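Local coordinates for uncharacterized protein (Pyrococcus furiosus, PDB 4XLZ) that probably removes an acetyl group from N,N'-diacetylchitobiose, as a metal-binding deacetylase of carbohydrate esterase family 14, at residues 8-22 with 253-267. Sequence-based numbering, arbitrary orientation.
Sequences FEEAFNKLLKEVLEF and MPGLFYHITPFADLI. With CD (cadmium ion), chain I.
F12 turns the edge of its ring toward the face of F263, with the planes at 88° and CD1 of F12 3.6 Å from CD2 of F263. This offset edge-to-face pair, joined by F8, forms an aromatic cluster where the amphipathic N-terminal helix 8-19 packs on the C-terminal tail of the deacetylase, a loop with short 3-10 turns. F8 lies one helical turn before F12, and its ring meets F263 obliquely, the planes at 51°; the edge of F8 also receives CD1 of L266. Both helix phenylalanines hold CG anti to the backbone N (chi1 162° and 175°), which extends both rings away from the helix and against F263 and L266.

Farther along, the forked ends of the leucines let each touch two or more neighbours at once. L16 spreads its two methyls, CD2 touching CZ of F257 at 3.7 Å and CD1 touching CG2 of I267. L20 divides similarly: CD1 meets P254 and F257, while CD2 reaches CD2 of L256. Past the helix, E21 takes a positive phi and the chain turns, bringing F22 back against the tail, where P254 sets the CD edge of its puckered, rigid ring over one face of F22 in a CH-pi contact.

The terminal carboxylate of I267 pairs with R251. The tail also meets the second subunit, whose E146 is hydrogen-bonded to H259 and I260; cadmium is bound between D265 and H193 of that subunit. At the CH-pi contact, CD of P254 stands 3.8 Å from the centroid of the F22 ring, 17° off its normal.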
loop_
_atom_site.group_PDB
_atom_site.type_symbol
_atom_site.label_atom_id
_atom_site.label_comp_id
_atom_site.label_asym_id
_atom_site.label_seq_id
_atom_site.Cartn_x
_atom_site.Cartn_y
_atom_site.Cartn_z
ATOM N N PHE A 8 20.752 -27.488 30.720
ATOM C CA PHE A 8 20.284 -27.011 29.412
ATOM C C PHE A 8 21.236 -27.550 28.377
ATOM O O PHE A 8 20.846 -27.933 27.271
ATOM C CB PHE A 8 20.353 -25.417 29.426
ATOM C CG PHE A 8 20.321 -24.865 28.016
ATOM C CD1 PHE A 8 19.148 -24.987 27.275
ATOM C CD2 PHE A 8 21.470 -24.340 27.418
ATOM C CE1 PHE A 8 19.174 -24.560 25.911
ATOM C CE2 PHE A 8 21.521 -23.922 26.072
ATOM C CZ PHE A 8 20.329 -24.019 25.334
ATOM N N GLU A 9 22.562 -27.548 28.672
ATOM C CA GLU A 9 23.503 -28.005 27.653
ATOM C C GLU A 9 23.161 -29.446 27.196
ATOM O O GLU A 9 23.131 -29.804 26.009
ATOM C CB GLU A 9 24.957 -27.929 28.196
ATOM C CG GLU A 9 25.919 -28.559 27.214
ATOM C CD GLU A 9 27.397 -28.296 27.652
ATOM O OE1 GLU A 9 27.585 -27.601 28.671
ATOM O OE2 GLU A 9 28.329 -28.810 27.012
ATOM N N GLU A 10 22.850 -30.303 28.183
ATOM C CA GLU A 10 22.405 -31.651 27.844
ATOM C C GLU A 10 21.144 -31.715 26.964
ATOM O O GLU A 10 21.075 -32.442 26.011
ATOM C CB GLU A 10 22.186 -32.419 29.209
ATOM C CG GLU A 10 21.931 -33.843 28.965
ATOM C CD GLU A 10 21.712 -34.684 30.262
ATOM O OE1 GLU A 10 21.659 -34.148 31.396
ATOM O OE2 GLU A 10 21.585 -35.916 30.055
ATOM N N ALA A 11 20.113 -30.945 27.362
ATOM C CA ALA A 11 18.924 -30.876 26.590
ATOM C C ALA A 11 19.144 -30.352 25.148
ATOM O O ALA A 11 18.598 -30.896 24.205
ATOM C CB ALA A 11 17.906 -29.997 27.324
ATOM N N PHE A 12 19.890 -29.249 25.054
ATOM C CA PHE A 12 20.218 -28.708 23.782
ATOM C C PHE A 12 20.909 -29.689 22.841
ATOM O O PHE A 12 20.529 -29.870 21.680
ATOM C CB PHE A 12 21.127 -27.448 24.036
ATOM C CG PHE A 12 21.654 -26.834 22.743
ATOM C CD1 PHE A 12 20.865 -25.858 22.063
ATOM C CD2 PHE A 12 22.901 -27.190 22.260
ATOM C CE1 PHE A 12 21.389 -25.237 20.887
ATOM C CE2 PHE A 12 23.423 -26.606 21.104
ATOM C CZ PHE A 12 22.705 -25.609 20.437
ATOM N N ASN A 13 21.900 -30.410 23.399
ATOM C CA ASN A 13 22.567 -31.382 22.514
ATOM C C ASN A 13 21.624 -32.517 22.101
ATOM O O ASN A 13 21.620 -33.011 20.966
ATOM C CB ASN A 13 23.790 -32.015 23.296
ATOM C CG ASN A 13 24.941 -31.033 23.536
ATOM O OD1 ASN A 13 25.113 -30.102 22.826
ATOM N ND2 ASN A 13 25.736 -31.285 24.569
ATOM N N LYS A 14 20.808 -32.980 23.045
ATOM C CA LYS A 14 19.870 -34.033 22.693
ATOM C C LYS A 14 18.769 -33.595 21.694
ATOM O O LYS A 14 18.375 -34.310 20.759
ATOM C CB LYS A 14 19.241 -34.580 23.979
ATOM C CG LYS A 14 18.348 -35.825 23.782
ATOM C CD LYS A 14 17.698 -36.147 25.182
ATOM C CE LYS A 14 16.618 -37.292 25.005
ATOM N NZ LYS A 14 17.485 -38.627 24.873
ATOM N N LEU A 15 18.322 -32.330 21.886
ATOM C CA LEU A 15 17.302 -31.789 20.937
ATOM C C LEU A 15 17.947 -31.774 19.536
ATOM O O LEU A 15 17.328 -32.182 18.560
ATOM C CB LEU A 15 16.950 -30.369 21.391
ATOM C CG LEU A 15 15.926 -29.700 20.415
ATOM C CD1 LEU A 15 14.502 -30.350 20.567
ATOM C CD2 LEU A 15 15.874 -28.169 20.832
ATOM N N LEU A 16 19.166 -31.246 19.400
ATOM C CA LEU A 16 19.786 -31.173 18.038
ATOM C C LEU A 16 20.159 -32.514 17.444
ATOM O O LEU A 16 19.827 -32.754 16.303
ATOM C CB LEU A 16 21.070 -30.330 18.092
ATOM C CG LEU A 16 20.968 -28.848 18.115
ATOM C CD1 LEU A 16 22.508 -28.545 18.199
ATOM C CD2 LEU A 16 20.471 -28.369 16.779
ATOM N N LYS A 17 20.690 -33.439 18.249
ATOM C CA LYS A 17 21.208 -34.728 17.700
ATOM C C LYS A 17 20.132 -35.681 17.505
ATOM O O LYS A 17 20.054 -36.339 16.486
ATOM C CB LYS A 17 22.231 -35.296 18.697
ATOM C CG LYS A 17 22.842 -36.687 18.247
ATOM C CD LYS A 17 23.296 -37.491 19.584
ATOM C CE LYS A 17 23.654 -38.961 19.361
ATOM N NZ LYS A 17 24.578 -38.959 18.212
ATOM N N GLU A 18 19.240 -35.819 18.503
ATOM C CA GLU A 18 18.234 -36.882 18.433
ATOM C C GLU A 18 16.923 -36.429 17.914
ATOM O O GLU A 18 16.258 -37.144 17.130
ATOM C CB GLU A 18 17.994 -37.535 19.802
ATOM C CG GLU A 18 19.288 -38.132 20.345
ATOM C CD GLU A 18 19.118 -38.827 21.694
ATOM O OE1 GLU A 18 17.990 -38.924 22.203
ATOM O OE2 GLU A 18 20.171 -39.131 22.271
ATOM N N VAL A 19 16.383 -35.333 18.438
ATOM C CA VAL A 19 15.040 -35.014 18.009
ATOM C C VAL A 19 15.032 -34.371 16.587
ATOM O O VAL A 19 14.166 -34.709 15.750
ATOM C CB VAL A 19 14.451 -33.996 19.001
ATOM C CG1 VAL A 19 13.065 -33.435 18.552
ATOM C CG2 VAL A 19 14.343 -34.645 20.462
ATOM N N LEU A 20 16.026 -33.506 16.344
ATOM C CA LEU A 20 16.028 -32.721 15.051
ATOM C C LEU A 20 16.938 -33.385 14.007
ATOM O O LEU A 20 16.925 -32.998 12.827
ATOM C CB LEU A 20 16.419 -31.258 15.370
ATOM C CG LEU A 20 15.467 -30.509 16.257
ATOM C CD1 LEU A 20 16.024 -29.128 16.549
ATOM C CD2 LEU A 20 14.016 -30.472 15.687
ATOM N N GLU A 21 17.760 -34.319 14.443
ATOM C CA GLU A 21 18.713 -35.085 13.598
ATOM C C GLU A 21 19.541 -34.132 12.790
ATOM O O GLU A 21 19.751 -34.314 11.530
ATOM C CB GLU A 21 17.934 -36.073 12.673
ATOM C CG GLU A 21 17.092 -37.026 13.571
ATOM C CD GLU A 21 16.201 -38.039 12.787
ATOM O OE1 GLU A 21 15.079 -38.312 13.223
ATOM O OE2 GLU A 21 16.645 -38.586 11.780
ATOM N N PHE A 22 20.024 -33.081 13.482
ATOM C CA PHE A 22 20.725 -32.024 12.775
ATOM C C PHE A 22 22.216 -32.369 12.659
ATOM O O PHE A 22 22.858 -32.641 13.609
ATOM C CB PHE A 22 20.520 -30.698 13.520
ATOM C CG PHE A 22 21.165 -29.534 12.849
ATOM C CD1 PHE A 22 20.660 -29.122 11.630
ATOM C CD2 PHE A 22 22.243 -28.960 13.457
ATOM C CE1 PHE A 22 21.288 -27.968 11.003
ATOM C CE2 PHE A 22 22.929 -27.804 12.838
ATOM C CZ PHE A 22 22.361 -27.396 11.599
HETATM N N MSE A 253 20.403 -24.298 9.602
HETATM C CA MSE A 253 19.875 -24.556 10.935
HETATM C C MSE A 253 18.640 -25.486 10.749
HETATM O O MSE A 253 18.039 -25.575 9.675
HETATM C CB MSE A 253 19.263 -23.261 11.564
HETATM C CG MSE A 253 20.288 -22.103 11.714
HETATM SE SE MSE A 253 19.611 -20.681 12.801
HETATM C CE MSE A 253 18.216 -20.090 11.458
ATOM N N PRO A 254 18.257 -26.187 11.805
ATOM C CA PRO A 254 17.044 -26.974 11.769
ATOM C C PRO A 254 15.888 -25.977 11.476
ATOM O O PRO A 254 15.912 -24.789 11.953
ATOM C CB PRO A 254 16.857 -27.419 13.271
ATOM C CG PRO A 254 18.233 -27.426 13.859
ATOM C CD PRO A 254 18.908 -26.206 13.134
ATOM N N GLY A 255 14.841 -26.461 10.837
ATOM C CA GLY A 255 13.632 -25.574 10.515
ATOM C C GLY A 255 13.135 -24.952 11.769
ATOM O O GLY A 255 12.707 -23.752 11.778
ATOM N N LEU A 256 13.069 -25.712 12.858
ATOM C CA LEU A 256 12.492 -25.173 14.139
ATOM C C LEU A 256 13.210 -23.919 14.563
ATOM O O LEU A 256 12.592 -23.056 15.193
ATOM C CB LEU A 256 12.709 -26.298 15.218
ATOM C CG LEU A 256 12.072 -26.080 16.521
ATOM C CD1 LEU A 256 10.613 -26.417 16.317
ATOM C CD2 LEU A 256 12.678 -27.257 17.518
ATOM N N PHE A 257 14.511 -23.755 14.283
ATOM C CA PHE A 257 15.286 -22.684 14.904
ATOM C C PHE A 257 14.986 -21.324 14.259
ATOM O O PHE A 257 15.441 -20.350 14.774
ATOM C CB PHE A 257 16.799 -22.967 14.766
ATOM C CG PHE A 257 17.376 -23.876 15.894
ATOM C CD1 PHE A 257 16.578 -24.840 16.510
ATOM C CD2 PHE A 257 18.695 -23.648 16.297
ATOM C CE1 PHE A 257 17.109 -25.672 17.551
ATOM C CE2 PHE A 257 19.260 -24.468 17.320
ATOM C CZ PHE A 257 18.472 -25.466 17.957
ATOM N N TYR A 258 14.268 -21.325 13.127
ATOM C CA TYR A 258 13.838 -20.055 12.467
ATOM C C TYR A 258 12.659 -19.530 13.192
ATOM O O TYR A 258 12.047 -18.549 12.624
ATOM C CB TYR A 258 13.509 -20.384 10.982
ATOM C CG TYR A 258 14.696 -20.660 10.059
ATOM C CD1 TYR A 258 15.282 -19.642 9.401
ATOM C CD2 TYR A 258 15.177 -21.980 9.991
ATOM C CE1 TYR A 258 16.407 -19.896 8.602
ATOM C CE2 TYR A 258 16.265 -22.270 9.163
ATOM C CZ TYR A 258 16.808 -21.252 8.483
ATOM O OH TYR A 258 17.871 -21.499 7.601
ATOM N N HIS A 259 12.276 -20.015 14.366
ATOM C CA HIS A 259 11.051 -19.439 14.967
ATOM C C HIS A 259 11.086 -19.675 16.447
ATOM O O HIS A 259 11.364 -20.851 16.860
ATOM C CB HIS A 259 9.871 -20.161 14.300
ATOM C CG HIS A 259 8.518 -19.704 14.717
ATOM N ND1 HIS A 259 8.153 -18.340 14.668
ATOM C CD2 HIS A 259 7.406 -20.379 15.153
ATOM C CE1 HIS A 259 6.861 -18.229 14.985
ATOM N NE2 HIS A 259 6.396 -19.443 15.297
ATOM N N ILE A 260 10.808 -18.644 17.221
ATOM C CA ILE A 260 10.708 -18.721 18.678
ATOM C C ILE A 260 11.811 -19.544 19.365
ATOM O O ILE A 260 11.533 -20.141 20.464
ATOM C CB ILE A 260 9.286 -19.138 19.192
ATOM C CG1 ILE A 260 8.951 -20.601 18.844
ATOM C CG2 ILE A 260 8.186 -18.136 18.615
ATOM C CD1 ILE A 260 7.672 -21.042 19.611
ATOM N N THR A 261 13.058 -19.424 18.906
ATOM C CA THR A 261 14.098 -20.308 19.497
ATOM C C THR A 261 15.122 -19.367 20.113
ATOM O O THR A 261 15.995 -18.776 19.384
ATOM C CB THR A 261 14.741 -21.185 18.392
ATOM O OG1 THR A 261 13.784 -22.113 17.935
ATOM C CG2 THR A 261 15.899 -22.020 18.973
ATOM N N PRO A 262 15.188 -19.286 21.471
ATOM C CA PRO A 262 16.049 -18.272 22.090
ATOM C C PRO A 262 17.515 -18.648 22.088
ATOM O O PRO A 262 18.352 -17.787 22.427
ATOM C CB PRO A 262 15.475 -18.146 23.510
ATOM C CG PRO A 262 14.840 -19.459 23.762
ATOM C CD PRO A 262 14.278 -19.953 22.417
ATOM N N PHE A 263 17.858 -19.867 21.643
ATOM C CA PHE A 263 19.310 -20.243 21.602
ATOM C C PHE A 263 19.739 -20.618 20.198
ATOM O O PHE A 263 20.666 -21.377 19.937
ATOM C CB PHE A 263 19.507 -21.491 22.582
ATOM C CG PHE A 263 18.374 -22.485 22.519
ATOM C CD1 PHE A 263 17.399 -22.573 23.521
ATOM C CD2 PHE A 263 18.265 -23.415 21.442
ATOM C CE1 PHE A 263 16.390 -23.567 23.417
ATOM C CE2 PHE A 263 17.200 -24.337 21.315
ATOM C CZ PHE A 263 16.276 -24.397 22.365
ATOM N N ALA A 264 19.037 -20.015 19.189
ATOM C CA ALA A 264 19.399 -20.271 17.840
ATOM C C ALA A 264 20.800 -19.778 17.466
ATOM O O ALA A 264 21.406 -20.420 16.555
ATOM C CB ALA A 264 18.333 -19.603 16.868
ATOM N N ASP A 265 21.332 -18.788 18.154
ATOM C CA ASP A 265 22.728 -18.390 17.877
ATOM C C ASP A 265 23.798 -19.296 18.465
ATOM O O ASP A 265 24.997 -19.011 18.307
ATOM C CB ASP A 265 22.874 -16.970 18.346
ATOM C CG ASP A 265 23.014 -16.862 19.894
ATOM O OD1 ASP A 265 22.665 -17.745 20.713
ATOM O OD2 ASP A 265 23.369 -15.699 20.294
ATOM N N LEU A 266 23.399 -20.405 19.108
ATOM C CA LEU A 266 24.385 -21.415 19.634
ATOM C C LEU A 266 24.804 -22.395 18.614
ATOM O O LEU A 266 25.706 -23.235 18.898
ATOM C CB LEU A 266 23.768 -22.160 20.867
ATOM C CG LEU A 266 23.499 -21.193 22.040
ATOM C CD1 LEU A 266 23.025 -22.104 23.262
ATOM C CD2 LEU A 266 24.826 -20.429 22.413
ATOM N N ILE A 267 24.248 -22.352 17.390
ATOM C CA ILE A 267 24.821 -23.092 16.242
ATOM C C ILE A 267 25.340 -22.130 15.173
ATOM O O ILE A 267 26.025 -22.544 14.227
ATOM C CB ILE A 267 23.834 -24.118 15.684
ATOM C CG1 ILE A 267 22.562 -23.417 15.189
ATOM C CG2 ILE A 267 23.509 -25.176 16.794
ATOM C CD1 ILE A 267 21.652 -24.438 14.390
ATOM O OXT ILE A 267 25.126 -20.912 15.233
HETATM CD CD CD I . 23.105 -16.859 22.616
HETATM O O HOH W 1 23.639 -14.665 22.282
HETATM O O HOH W 2 25.329 -16.901 23.123
HETATM O O HOH W 3 22.071 -18.553 24.036
#